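Local coordinates for type IV pilus secretin PilQ family protein (PDB 6W6M) that probably forms, as a ring of identical subunits, the outer-membrane secretin channel for the type IV competence pilus of Vibrio cholerae, at residues P317-V321 and I427-K431; Q320-A325 and F563-V569. One frame throughout, in Å; residues are numbered along the deposited sequence.

Interaction 1 (P317-V321 and I427-K431); sequences PVKQV and ITTNK
The carbonyl oxygen T428 O is gripped twice by the opposite strand. V321 N gives it the stronger bond, 2.9 Å long and fairly straight, with 163° at the hydrogen. Q320 CA adds a CA-H...O contact at 3.2 Å from T428 O. Q320 holds CG anti to its own carbonyl carbon (chi1 -67°), and its CB and CG both lie alongside T428 O, CB at 3.5 Å. The exchange is mutual. T428 N donates to V321 O at 3.0 Å, nearly along the C=O axis, and I427 CA brings a CA-H to V321 O at 3.3 Å. The methyl CG2 of I427 also lies against V321 O. V321 and T428 are thus a hydrogen-bonded antiparallel pair, and Q320 and T429 are the non-hydrogen-bonded pair beside it. Here strand 320-347 begins and strand 404-429 ends, in the long antiparallel sheet of the secretin. One more bond follows in the loops beyond, from N430 N to K319 O at 3.2 Å, with the donor tilted 32° from the carbonyl plane. The face with Q320 and T429 meets a neighbouring subunit: Q320 packs on V510 of that chain, and T429 OG1 makes a weak hydrogen bond to its Q509 O. On the other face, V321 touches I470 and T428 touches P468, both on strand 456-471 of the same chain.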
loop_
_atom_site.group_PDB
_atom_site.type_symbol
_atom_site.label_atom_id
_atom_site.label_comp_id
_atom_site.label_asym_id
_atom_site.label_seq_id
_atom_site.Cartn_x
_atom_site.Cartn_y
_atom_site.Cartn_z
ATOM N N PRO A 317 -42.746 26.439 -29.809
ATOM C CA PRO A 317 -41.834 27.519 -29.426
ATOM C C PRO A 317 -42.138 28.044 -28.033
ATOM O O PRO A 317 -43.294 28.124 -27.614
ATOM C CB PRO A 317 -42.090 28.588 -30.491
ATOM C CG PRO A 317 -43.434 28.288 -31.010
ATOM C CD PRO A 317 -43.572 26.810 -30.966
ATOM N N VAL A 318 -41.079 28.418 -27.317
ATOM C CA VAL A 318 -41.185 28.882 -25.942
ATOM C C VAL A 318 -40.911 30.381 -25.885
ATOM O O VAL A 318 -40.538 31.009 -26.872
ATOM C CB VAL A 318 -40.248 28.121 -24.990
ATOM C CG1 VAL A 318 -40.633 26.671 -24.931
ATOM C CG2 VAL A 318 -38.820 28.264 -25.431
ATOM N N LYS A 319 -41.117 30.946 -24.701
ATOM C CA LYS A 319 -40.944 32.365 -24.435
ATOM C C LYS A 319 -39.507 32.668 -24.020
ATOM O O LYS A 319 -38.723 31.779 -23.686
ATOM C CB LYS A 319 -41.906 32.817 -23.339
ATOM C CG LYS A 319 -43.358 32.748 -23.698
ATOM C CD LYS A 319 -43.684 33.756 -24.759
ATOM C CE LYS A 319 -45.179 33.899 -24.926
ATOM N NZ LYS A 319 -45.809 34.448 -23.704
ATOM N N GLN A 320 -39.168 33.950 -24.005
ATOM C CA GLN A 320 -37.852 34.412 -23.597
ATOM C C GLN A 320 -37.994 35.513 -22.565
ATOM O O GLN A 320 -38.912 36.328 -22.637
ATOM C CB GLN A 320 -37.056 34.920 -24.778
ATOM C CG GLN A 320 -36.691 33.855 -25.750
ATOM C CD GLN A 320 -35.974 34.416 -26.924
ATOM O OE1 GLN A 320 -35.214 33.722 -27.582
ATOM N NE2 GLN A 320 -36.224 35.672 -27.219
ATOM N N VAL A 321 -37.076 35.530 -21.610
ATOM C CA VAL A 321 -37.117 36.450 -20.482
ATOM C C VAL A 321 -35.808 37.218 -20.423
ATOM O O VAL A 321 -34.745 36.687 -20.758
ATOM C CB VAL A 321 -37.373 35.707 -19.154
ATOM C CG1 VAL A 321 -37.292 36.650 -17.993
ATOM C CG2 VAL A 321 -38.714 35.049 -19.176
ATOM N N ILE A 427 -30.492 37.615 -21.276
ATOM C CA ILE A 427 -31.702 37.117 -21.921
ATOM C C ILE A 427 -31.569 35.603 -22.036
ATOM O O ILE A 427 -30.468 35.089 -22.239
ATOM C CB ILE A 427 -31.950 37.777 -23.293
ATOM C CG1 ILE A 427 -32.246 39.258 -23.119
ATOM C CG2 ILE A 427 -33.074 37.098 -24.052
ATOM C CD1 ILE A 427 -32.245 40.029 -24.382
ATOM N N THR A 428 -32.672 34.885 -21.854
ATOM C CA THR A 428 -32.634 33.425 -21.844
ATOM C C THR A 428 -34.017 32.885 -22.190
ATOM O O THR A 428 -34.981 33.639 -22.318
ATOM C CB THR A 428 -32.149 32.895 -20.490
ATOM O OG1 THR A 428 -31.921 31.487 -20.573
ATOM C CG2 THR A 428 -33.168 33.173 -19.412
ATOM N N THR A 429 -34.086 31.554 -22.289
ATOM C CA THR A 429 -35.327 30.806 -22.619
ATOM C C THR A 429 -35.943 30.263 -21.322
ATOM O O THR A 429 -35.174 29.941 -20.403
ATOM C CB THR A 429 -35.039 29.660 -23.607
ATOM O OG1 THR A 429 -34.515 30.196 -24.826
ATOM C CG2 THR A 429 -36.335 28.994 -24.045
ATOM N N ASN A 430 -37.276 30.182 -21.257
ATOM C CA ASN A 430 -37.989 29.758 -20.062
ATOM C C ASN A 430 -37.491 28.406 -19.562
ATOM O O ASN A 430 -37.331 27.464 -20.335
ATOM C CB ASN A 430 -39.485 29.698 -20.367
ATOM C CG ASN A 430 -40.335 29.550 -19.133
ATOM O OD1 ASN A 430 -39.980 30.027 -18.069
ATOM N ND2 ASN A 430 -41.481 28.917 -19.279
ATOM N N LYS A 431 -37.245 28.329 -18.253
ATOM C CA LYS A 431 -36.839 27.107 -17.548
ATOM C C LYS A 431 -35.411 26.687 -17.884
ATOM O O LYS A 431 -35.047 25.522 -17.756
ATOM C CB LYS A 431 -37.805 25.953 -17.820
ATOM C CG LYS A 431 -39.235 26.144 -17.345
ATOM C CD LYS A 431 -39.359 26.067 -15.849
ATOM C CE LYS A 431 -38.665 24.852 -15.297
ATOM N NZ LYS A 431 -39.405 24.256 -14.162
#

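Interaction 2 (Q320-A325 and F563-V569); sequences QVQIEA and FVTPKVV
The side chains of I323 and V564 run alongside each other in the same direction, CG2 to CG2 at 4.1 Å. V564 CG2, anti to the backbone N, also lies 3.9 Å from E324 O. P566 CB approaches this apolar face more loosely, 4.5 Å from both I323 CG1 and V321 CG1. V321 CG2 meets V568 CG2 at 4.4 Å, so an aliphatic row runs along this face. The other face is polar. There E324 CB rests against the T565 methyl CG2 at 4.1 Å. The strands run antiparallel, 161° apart in direction. They are neighbours in the long sheet of the secretin, and their pairing joins the start of strand 320-347 to the end of the chain's last strand. Q322 N donates to K567 O at 2.8 Å, nearly straight, and V569 N donates to Q320 O at 2.9 Å. The bond from E324 N to T565 O is longer, 3.3 Å, and its donor stands above the carbonyl plane. Strand 320-347 lies between two partners here: 549-568 on one edge and 404-429 on the other, where Q322 and E324 touch R425. V564 packs on V518 and L520 of strand 518-534, while V568 reaches I470 of strand 456-471.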
loop_
_atom_site.group_PDB
_atom_site.type_symbol
_atom_site.label_atom_id
_atom_site.label_comp_id
_atom_site.label_asym_id
_atom_site.label_seq_id
_atom_site.Cartn_x
_atom_site.Cartn_y
_atom_site.Cartn_z
ATOM N N GLN A 320 -39.168 33.950 -24.005
ATOM C CA GLN A 320 -37.852 34.412 -23.597
ATOM C C GLN A 320 -37.994 35.513 -22.565
ATOM O O GLN A 320 -38.912 36.328 -22.637
ATOM C CB GLN A 320 -37.056 34.920 -24.778
ATOM C CG GLN A 320 -36.691 33.855 -25.750
ATOM C CD GLN A 320 -35.974 34.416 -26.924
ATOM O OE1 GLN A 320 -35.214 33.722 -27.582
ATOM N NE2 GLN A 320 -36.224 35.672 -27.219
ATOM N N VAL A 321 -37.076 35.530 -21.610
ATOM C CA VAL A 321 -37.117 36.450 -20.482
ATOM C C VAL A 321 -35.808 37.218 -20.423
ATOM O O VAL A 321 -34.745 36.687 -20.758
ATOM C CB VAL A 321 -37.373 35.707 -19.154
ATOM C CG1 VAL A 321 -37.292 36.650 -17.993
ATOM C CG2 VAL A 321 -38.714 35.049 -19.176
ATOM N N GLN A 322 -35.896 38.465 -19.978
ATOM C CA GLN A 322 -34.760 39.349 -19.781
ATOM C C GLN A 322 -34.663 39.704 -18.308
ATOM O O GLN A 322 -35.618 40.228 -17.739
ATOM C CB GLN A 322 -34.932 40.606 -20.624
ATOM C CG GLN A 322 -33.823 41.613 -20.499
ATOM C CD GLN A 322 -34.153 42.898 -21.211
ATOM O OE1 GLN A 322 -34.989 42.918 -22.117
ATOM N NE2 GLN A 322 -33.512 43.984 -20.801
ATOM N N ILE A 323 -33.518 39.429 -17.691
ATOM C CA ILE A 323 -33.335 39.623 -16.255
ATOM C C ILE A 323 -32.224 40.635 -16.013
ATOM O O ILE A 323 -31.166 40.579 -16.645
ATOM C CB ILE A 323 -33.038 38.295 -15.518
ATOM C CG1 ILE A 323 -34.234 37.351 -15.597
ATOM C CG2 ILE A 323 -32.726 38.539 -14.060
ATOM C CD1 ILE A 323 -34.102 36.294 -16.639
ATOM N N GLU A 324 -32.487 41.598 -15.137
ATOM C CA GLU A 324 -31.503 42.625 -14.835
ATOM C C GLU A 324 -31.354 42.910 -13.348
ATOM O O GLU A 324 -32.285 43.354 -12.691
ATOM C CB GLU A 324 -31.833 43.922 -15.569
ATOM C CG GLU A 324 -30.796 45.006 -15.345
ATOM C CD GLU A 324 -31.100 46.271 -16.112
ATOM O OE1 GLU A 324 -32.144 46.315 -16.791
ATOM O OE2 GLU A 324 -30.293 47.220 -16.033
ATOM N N ALA A 325 -30.161 42.654 -12.836
ATOM C CA ALA A 325 -29.834 42.892 -11.438
ATOM C C ALA A 325 -29.176 44.255 -11.272
ATOM O O ALA A 325 -28.622 44.819 -12.207
ATOM C CB ALA A 325 -28.928 41.786 -10.894
ATOM N N PHE A 563 -31.353 45.045 -6.252
ATOM C CA PHE A 563 -32.623 45.054 -6.968
ATOM C C PHE A 563 -32.609 44.034 -8.099
ATOM O O PHE A 563 -31.554 43.670 -8.612
ATOM C CB PHE A 563 -32.934 46.419 -7.595
ATOM C CG PHE A 563 -32.945 47.555 -6.637
ATOM C CD1 PHE A 563 -31.785 48.230 -6.332
ATOM C CD2 PHE A 563 -34.121 47.983 -6.073
ATOM C CE1 PHE A 563 -31.795 49.286 -5.462
ATOM C CE2 PHE A 563 -34.133 49.039 -5.201
ATOM C CZ PHE A 563 -32.967 49.691 -4.897
ATOM N N VAL A 564 -33.801 43.623 -8.531
ATOM C CA VAL A 564 -33.944 42.773 -9.706
ATOM C C VAL A 564 -35.238 43.135 -10.415
ATOM O O VAL A 564 -36.222 43.523 -9.787
ATOM C CB VAL A 564 -33.897 41.269 -9.346
ATOM C CG1 VAL A 564 -35.037 40.878 -8.454
ATOM C CG2 VAL A 564 -33.913 40.435 -10.589
ATOM N N THR A 565 -35.226 43.029 -11.743
ATOM C CA THR A 565 -36.410 43.301 -12.553
ATOM C C THR A 565 -36.452 42.420 -13.798
ATOM O O THR A 565 -35.602 42.548 -14.680
ATOM C CB THR A 565 -36.477 44.780 -12.941
ATOM O OG1 THR A 565 -37.513 44.983 -13.902
ATOM C CG2 THR A 565 -35.174 45.254 -13.506
ATOM N N PRO A 566 -37.416 41.514 -13.897
ATOM C CA PRO A 566 -37.550 40.678 -15.088
ATOM C C PRO A 566 -38.525 41.276 -16.097
ATOM O O PRO A 566 -39.167 42.293 -15.852
ATOM C CB PRO A 566 -38.091 39.372 -14.511
ATOM C CG PRO A 566 -38.927 39.818 -13.394
ATOM C CD PRO A 566 -38.312 41.065 -12.825
ATOM N N LYS A 567 -38.553 40.674 -17.285
ATOM C CA LYS A 567 -39.400 41.123 -18.390
ATOM C C LYS A 567 -39.526 40.035 -19.452
ATOM O O LYS A 567 -38.540 39.402 -19.817
ATOM C CB LYS A 567 -38.805 42.376 -19.041
ATOM C CG LYS A 567 -39.749 43.111 -19.973
ATOM C CD LYS A 567 -40.988 43.587 -19.235
ATOM C CE LYS A 567 -41.896 44.399 -20.143
ATOM N NZ LYS A 567 -43.143 44.815 -19.444
ATOM N N VAL A 568 -40.739 39.826 -19.951
ATOM C CA VAL A 568 -40.989 38.821 -20.978
ATOM C C VAL A 568 -40.881 39.493 -22.334
ATOM O O VAL A 568 -41.550 40.499 -22.591
ATOM C CB VAL A 568 -42.359 38.153 -20.802
ATOM C CG1 VAL A 568 -42.629 37.215 -21.948
ATOM C CG2 VAL A 568 -42.412 37.404 -19.494
ATOM N N VAL A 569 -40.030 38.948 -23.197
ATOM C CA VAL A 569 -39.831 39.520 -24.522
ATOM C C VAL A 569 -41.028 39.165 -25.393
ATOM O O VAL A 569 -41.271 37.992 -25.692
ATOM C CB VAL A 569 -38.520 39.023 -25.139
ATOM C CG1 VAL A 569 -38.385 39.520 -26.550
ATOM C CG2 VAL A 569 -37.342 39.472 -24.304
#

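Overall arrangement
Both interactions use the start of strand 320-347 and share Q320 and V321. Interaction 1 joins one edge of it to strand 404-429, and interaction 2 joins the other edge to 549-568. Their centres are 11 Å apart, and they touch where I427 CG1 meets Q322 CG and T428 CG2 meets I323 CD1. Both are partly buried. Interaction 1 is the smaller, rests largely on backbone bonds and runs out into loops at the sheet end, with two neighbouring subunits close by. Interaction 2 buries more area and adds an aliphatic face within the chain, while its polar face includes the exposed K567. Of its residues, Q320 is the one within reach of another subunit.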